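Local atomic coordinates of putative cytosine/guanine deaminase (Unidentified, PDB entry 2PAJ), a protein that catalyses the zinc-dependent hydrolytic deamination of pterins such as isoxanthopterin, converting 2-amino-4-hydroxypteridines to 2,4-dihydroxypteridines with release of ammonia. Residues Asn74-Leu79 and Arg244-Leu249; Trp282-Val287 and Gly303-Pro308. All coordinates share one frame; numbering follows the deposited sequence.

Contact 1: residues Asn74-Leu79 and Arg244-Leu249; sequences NTHHHL and RMHSHL. With ZN (zinc ion), chain B.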
loop_
_atom_site.group_PDB
_atom_site.type_symbol
_atom_site.label_atom_id
_atom_site.label_comp_id
_atom_site.label_asym_id
_atom_site.label_seq_id
_atom_site.Cartn_x
_atom_site.Cartn_y
_atom_site.Cartn_z
ATOM N N ASN A 74 1.931 0.829 -1.391
ATOM C CA ASN A 74 1.606 0.288 -0.081
ATOM C C ASN A 74 0.765 -0.963 -0.295
ATOM O O ASN A 74 -0.291 -0.897 -0.904
ATOM C CB ASN A 74 0.823 1.325 0.727
ATOM C CG ASN A 74 0.286 0.770 2.024
ATOM O OD1 ASN A 74 1.039 0.507 2.955
ATOM N ND2 ASN A 74 -1.029 0.580 2.088
ATOM N N THR A 75 1.238 -2.100 0.206
ATOM C CA THR A 75 0.533 -3.359 0.027
ATOM C C THR A 75 -0.275 -3.891 1.209
ATOM O O THR A 75 -0.742 -5.026 1.166
ATOM C CB THR A 75 1.494 -4.463 -0.430
ATOM O OG1 THR A 75 2.482 -4.701 0.576
ATOM C CG2 THR A 75 2.180 -4.055 -1.703
ATOM N N HIS A 76 -0.445 -3.087 2.257
ATOM C CA HIS A 76 -1.237 -3.494 3.418
ATOM C C HIS A 76 -1.596 -2.290 4.287
ATOM O O HIS A 76 -0.751 -1.451 4.564
ATOM C CB HIS A 76 -0.497 -4.544 4.239
ATOM C CG HIS A 76 -1.312 -5.100 5.363
ATOM N ND1 HIS A 76 -2.485 -5.790 5.159
ATOM C CD2 HIS A 76 -1.156 -5.015 6.703
ATOM C CE1 HIS A 76 -3.020 -6.100 6.326
ATOM N NE2 HIS A 76 -2.233 -5.640 7.280
ATOM N N HIS A 77 -2.856 -2.223 4.719
ATOM C CA HIS A 77 -3.356 -1.096 5.506
ATOM C C HIS A 77 -4.703 -1.414 6.164
ATOM O O HIS A 77 -5.303 -2.448 5.900
ATOM C CB HIS A 77 -3.554 0.101 4.574
ATOM C CG HIS A 77 -3.401 1.435 5.241
ATOM N ND1 HIS A 77 -3.736 1.659 6.560
ATOM C CD2 HIS A 77 -2.989 2.629 4.751
ATOM C CE1 HIS A 77 -3.539 2.932 6.852
ATOM N NE2 HIS A 77 -3.087 3.542 5.772
ATOM N N HIS A 78 -5.162 -0.508 7.021
ATOM C CA HIS A 78 -6.454 -0.614 7.703
ATOM C C HIS A 78 -6.925 0.825 7.919
ATOM O O HIS A 78 -7.019 1.287 9.048
ATOM C CB HIS A 78 -6.321 -1.315 9.060
ATOM C CG HIS A 78 -5.776 -2.706 8.978
ATOM N ND1 HIS A 78 -6.328 -3.679 8.175
ATOM C CD2 HIS A 78 -4.724 -3.286 9.602
ATOM C CE1 HIS A 78 -5.639 -4.798 8.302
ATOM N NE2 HIS A 78 -4.660 -4.587 9.162
ATOM N N LEU A 79 -7.225 1.519 6.825
ATOM C CA LEU A 79 -7.637 2.923 6.859
ATOM C C LEU A 79 -8.671 3.395 7.877
ATOM O O LEU A 79 -8.676 4.570 8.235
ATOM C CB LEU A 79 -8.093 3.393 5.464
ATOM C CG LEU A 79 -7.129 3.979 4.413
ATOM C CD1 LEU A 79 -6.060 4.824 5.086
ATOM C CD2 LEU A 79 -6.486 2.873 3.624
ATOM N N ARG A 244 -6.581 -11.733 -6.895
ATOM C CA ARG A 244 -5.504 -12.198 -6.024
ATOM C C ARG A 244 -6.024 -12.373 -4.597
ATOM O O ARG A 244 -7.078 -11.844 -4.236
ATOM C CB ARG A 244 -4.331 -11.217 -6.034
ATOM C CG ARG A 244 -3.721 -11.069 -7.400
ATOM C CD ARG A 244 -2.263 -10.733 -7.337
ATOM N NE ARG A 244 -1.657 -10.997 -8.635
ATOM C CZ ARG A 244 -0.364 -11.223 -8.831
ATOM N NH1 ARG A 244 0.483 -11.215 -7.807
ATOM N NH2 ARG A 244 0.076 -11.482 -10.050
ATOM N N MET A 245 -5.285 -13.130 -3.792
ATOM C CA MET A 245 -5.683 -13.395 -2.413
ATOM C C MET A 245 -4.691 -12.808 -1.412
ATOM O O MET A 245 -3.476 -12.852 -1.620
ATOM C CB MET A 245 -5.795 -14.896 -2.202
ATOM C CG MET A 245 -6.860 -15.580 -3.050
ATOM S SD MET A 245 -6.442 -17.281 -3.364
ATOM C CE MET A 245 -6.004 -17.145 -4.984
ATOM N N HIS A 246 -5.217 -12.263 -0.321
ATOM C CA HIS A 246 -4.388 -11.666 0.708
ATOM C C HIS A 246 -4.986 -11.845 2.092
ATOM O O HIS A 246 -6.195 -11.795 2.254
ATOM C CB HIS A 246 -4.204 -10.181 0.412
ATOM C CG HIS A 246 -3.547 -9.419 1.517
ATOM N ND1 HIS A 246 -4.216 -8.478 2.267
ATOM C CD2 HIS A 246 -2.286 -9.465 2.006
ATOM C CE1 HIS A 246 -3.393 -7.976 3.172
ATOM N NE2 HIS A 246 -2.217 -8.559 3.035
ATOM N N SER A 247 -4.134 -12.053 3.093
ATOM C CA SER A 247 -4.608 -12.217 4.466
ATOM C C SER A 247 -3.506 -12.047 5.520
ATOM O O SER A 247 -2.315 -12.043 5.202
ATOM C CB SER A 247 -5.261 -13.601 4.637
ATOM O OG SER A 247 -5.817 -13.773 5.930
ATOM N N HIS A 248 -3.938 -11.877 6.770
ATOM C CA HIS A 248 -3.059 -11.753 7.923
ATOM C C HIS A 248 -2.688 -13.198 8.278
ATOM O O HIS A 248 -3.569 -14.016 8.538
ATOM C CB HIS A 248 -3.828 -11.145 9.101
ATOM C CG HIS A 248 -3.765 -9.649 9.187
ATOM N ND1 HIS A 248 -4.840 -8.889 9.599
ATOM C CD2 HIS A 248 -2.740 -8.782 9.009
ATOM C CE1 HIS A 248 -4.479 -7.621 9.674
ATOM N NE2 HIS A 248 -3.209 -7.528 9.324
ATOM N N LEU A 249 -1.406 -13.533 8.278
ATOM C CA LEU A 249 -1.028 -14.899 8.614
ATOM C C LEU A 249 -0.455 -14.966 10.010
ATOM O O LEU A 249 0.737 -14.722 10.212
ATOM C CB LEU A 249 -0.007 -15.437 7.616
ATOM C CG LEU A 249 0.156 -16.963 7.608
ATOM C CD1 LEU A 249 0.785 -17.378 6.296
ATOM C CD2 LEU A 249 1.005 -17.429 8.794
HETATM ZN ZN ZN B . -2.853 -5.511 9.485
#

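Contact 2: residues Trp282-Val287 and Gly303-Pro308; sequences WYAHLV and GVAHCP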
loop_
_atom_site.group_PDB
_atom_site.type_symbol
_atom_site.label_atom_id
_atom_site.label_comp_id
_atom_site.label_asym_id
_atom_site.label_seq_id
_atom_site.Cartn_x
_atom_site.Cartn_y
_atom_site.Cartn_z
ATOM N N TRP A 282 -0.519 -13.322 -1.131
ATOM C CA TRP A 282 0.518 -12.636 -0.364
ATOM C C TRP A 282 -0.003 -12.361 1.060
ATOM O O TRP A 282 -1.170 -12.031 1.259
ATOM C CB TRP A 282 0.997 -11.360 -1.094
ATOM C CG TRP A 282 0.368 -10.073 -0.726
ATOM C CD1 TRP A 282 0.743 -9.223 0.273
ATOM C CD2 TRP A 282 -0.712 -9.438 -1.407
ATOM N NE1 TRP A 282 -0.033 -8.093 0.251
ATOM C CE2 TRP A 282 -0.939 -8.198 -0.770
ATOM C CE3 TRP A 282 -1.514 -9.796 -2.497
ATOM C CZ2 TRP A 282 -1.941 -7.311 -1.185
ATOM C CZ3 TRP A 282 -2.499 -8.921 -2.908
ATOM C CH2 TRP A 282 -2.707 -7.689 -2.252
ATOM N N TYR A 283 0.864 -12.534 2.055
ATOM C CA TYR A 283 0.473 -12.336 3.449
ATOM C C TYR A 283 1.103 -11.186 4.199
ATOM O O TYR A 283 2.233 -10.784 3.934
ATOM C CB TYR A 283 0.746 -13.585 4.275
ATOM C CG TYR A 283 -0.066 -14.786 3.874
ATOM C CD1 TYR A 283 0.437 -15.709 2.963
ATOM C CD2 TYR A 283 -1.341 -15.004 4.412
ATOM C CE1 TYR A 283 -0.291 -16.807 2.600
ATOM C CE2 TYR A 283 -2.080 -16.104 4.054
ATOM C CZ TYR A 283 -1.548 -17.003 3.149
ATOM O OH TYR A 283 -2.255 -18.120 2.788
ATOM N N ALA A 284 0.342 -10.690 5.167
ATOM C CA ALA A 284 0.770 -9.618 6.048
ATOM C C ALA A 284 0.993 -10.225 7.434
ATOM O O ALA A 284 0.505 -11.311 7.739
ATOM C CB ALA A 284 -0.294 -8.535 6.127
ATOM N N HIS A 285 1.739 -9.506 8.262
ATOM C CA HIS A 285 2.035 -9.915 9.630
ATOM C C HIS A 285 2.510 -11.350 9.778
ATOM O O HIS A 285 2.050 -12.072 10.653
ATOM C CB HIS A 285 0.802 -9.677 10.519
ATOM C CG HIS A 285 0.374 -8.239 10.576
ATOM N ND1 HIS A 285 0.823 -7.294 9.672
ATOM C CD2 HIS A 285 -0.485 -7.590 11.399
ATOM C CE1 HIS A 285 0.259 -6.129 9.935
ATOM N NE2 HIS A 285 -0.541 -6.281 10.977
ATOM N N LEU A 286 3.421 -11.787 8.924
ATOM C CA LEU A 286 3.913 -13.140 9.088
ATOM C C LEU A 286 5.289 -13.109 9.733
ATOM O O LEU A 286 6.319 -13.173 9.051
ATOM C CB LEU A 286 3.969 -13.898 7.760
ATOM C CG LEU A 286 5.033 -13.639 6.706
ATOM C CD1 LEU A 286 4.854 -14.702 5.624
ATOM C CD2 LEU A 286 4.898 -12.227 6.119
ATOM N N VAL A 287 5.286 -12.961 11.059
ATOM C CA VAL A 287 6.507 -12.949 11.854
ATOM C C VAL A 287 6.604 -14.403 12.302
ATOM O O VAL A 287 5.587 -15.105 12.309
ATOM C CB VAL A 287 6.349 -12.040 13.083
ATOM C CG1 VAL A 287 5.184 -12.536 13.941
ATOM C CG2 VAL A 287 7.643 -12.019 13.891
ATOM N N GLY A 303 3.978 -13.935 -1.814
ATOM C CA GLY A 303 4.644 -12.752 -1.308
ATOM C C GLY A 303 4.298 -12.395 0.122
ATOM O O GLY A 303 3.467 -13.041 0.759
ATOM N N VAL A 304 4.958 -11.364 0.635
ATOM C CA VAL A 304 4.718 -10.898 1.993
ATOM C C VAL A 304 4.600 -9.381 1.968
ATOM O O VAL A 304 5.161 -8.725 1.102
ATOM C CB VAL A 304 5.883 -11.284 2.961
ATOM C CG1 VAL A 304 6.097 -12.794 2.973
ATOM C CG2 VAL A 304 7.158 -10.572 2.551
ATOM N N ALA A 305 3.834 -8.843 2.907
ATOM C CA ALA A 305 3.649 -7.405 3.049
ATOM C C ALA A 305 4.351 -7.116 4.363
ATOM O O ALA A 305 3.803 -7.348 5.447
ATOM C CB ALA A 305 2.172 -7.050 3.147
ATOM N N HIS A 306 5.580 -6.628 4.253
ATOM C CA HIS A 306 6.400 -6.323 5.414
ATOM C C HIS A 306 5.988 -5.020 6.085
ATOM O O HIS A 306 5.960 -3.975 5.450
ATOM C CB HIS A 306 7.856 -6.247 4.983
ATOM C CG HIS A 306 8.804 -6.009 6.106
ATOM N ND1 HIS A 306 9.866 -5.142 6.002
ATOM C CD2 HIS A 306 8.843 -6.513 7.360
ATOM C CE1 HIS A 306 10.519 -5.118 7.150
ATOM N NE2 HIS A 306 9.917 -5.940 7.990
ATOM N N CYS A 307 5.673 -5.092 7.374
ATOM C CA CYS A 307 5.263 -3.914 8.145
ATOM C C CYS A 307 6.044 -3.808 9.460
ATOM O O CYS A 307 5.546 -4.204 10.511
ATOM C CB CYS A 307 3.753 -3.968 8.446
ATOM S SG CYS A 307 2.673 -4.102 6.987
ATOM N N PRO A 308 7.267 -3.250 9.411
ATOM C CA PRO A 308 8.127 -3.089 10.586
ATOM C C PRO A 308 7.575 -2.285 11.777
ATOM O O PRO A 308 7.505 -2.810 12.887
ATOM C CB PRO A 308 9.404 -2.496 9.990
ATOM C CG PRO A 308 8.920 -1.784 8.779
ATOM C CD PRO A 308 7.940 -2.746 8.202
HETATM O O HOH W 1 3.495 -7.377 8.012
#

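Contact 1: residues Asn74-Leu79 and Arg244-Leu249
His76 and His248 meet at a shared zinc ion, in the metal centre of an amidohydrolase TIM barrel. His76 and His78 form the His-X-His motif that follows barrel strand 67-73. His248 ends strand 244-248. All three histidines bind through NE2, and Asp336 supplies a further ligand. His76 NE2 lies 2.3 Å from the zinc and His248 NE2 lies 2.1 Å from it. The metal explains why His76 NE2 and His248 NE2 can stand only 2.9 Å apart without a hydrogen bond. These two rings meet obliquely, with planes at 75°. The His78 and His248 side chains come from opposite directions, and their rings meet rim to rim beside the zinc, which both bind through NE2. Here His248 CE1 lies 3.1 Å from His78 NE2. The two motif histidines get there by different torsions. His76 has CG opposite its backbone N (chi1 -174°), whereas His78 has CG opposite its carbonyl carbon (chi1 -60°). His78 ND1 is hydrogen-bonded to the carbonyl O of His137. This second-shell bond fixes the rotation of the ring and may polarise it toward the metal. His246 is not a zinc ligand. It lies further back along the strand, and His76 ND1 meets the edge of its ring, near the plane. The two rings sit rim to rim with centroids 5.1 Å apart, and His246 CE1 approaches His76 ND1 to 3.1 Å.

Contact 2: residues Trp282-Val287 and Gly303-Pro308
Parallel strands 281-284 and 303-306 are neighbours in the barrel wall, and Tyr283 joins them with both of its backbone polar groups. They belong to a beta-alpha-beta unit in which helix 291-300 makes the connection. Tyr283 N donates to Gly303 O at 3.0 Å, and Tyr283 O accepts from Ala305 N at 2.7 Å. The strand axes approach to 4.3 Å, at 27° to each other. Beyond these bonds the pairing opens out, and a water takes over. It accepts from His285 N at 2.8 Å and donates to Ala305 O at 2.6 Å.

Side chains pack on both faces of the pair. Trp282, Ala284 and Ala305 share the inner face. Ala305 CB sits at the edge of the indole, in its plane, 3.8 Å from Trp282 NE1. That nitrogen is hydrogen-bonded to Thr75 O, and the Trp282 ring stacks on His246. Ala284 CB adds a looser apolar contact with Ala305 CB. Val304 lies on the other face with Tyr283, whose hydroxyl runs off to the carbonyl O of Trp276. Leu286 turns back across Val304 at about a right angle. Both its methyls meet Val304 CG1, with CD2 at 3.4 Å. Its chi1 of 75°, with CG between backbone N and carbonyl carbon, brings the isobutyl group there.

His285 follows the strand in a left-handed backbone conformation. Cys307 SG lies at the edge of its ring, 4.3 Å from CE1. Cys307 itself is the N-cap of helix 308-312. His285 is a metal-site residue and probably contacts substrate. Its place just beyond the C-terminal end of a strand is characteristic of TIM-barrel active sites, including those of amidohydrolases.

How the contacts relate
From the N terminus, the chain leaves strand 67-73 and enters segment 74-79. It then builds strands 131-136, 163-168 and 213-217 before strand 244-248 closes contact 1. That closure spans 164 residues and joins distant parts of the barrel through the metal. Contact 2 comes afterwards, in series and without nesting or crossing. It closes a short connection of 15 residues that holds helix 291-300. Strands 244-248 and 281-284 are adjacent, so the two contacts share a stretch of wall. Ser247 O to Ala284 N and Leu249 N to Ala284 O, both 3.0 Å, are probable hydrogen bonds. Contact 1 holds three of the zinc ligands, and contact 2 holds His285, another residue of the same metal site.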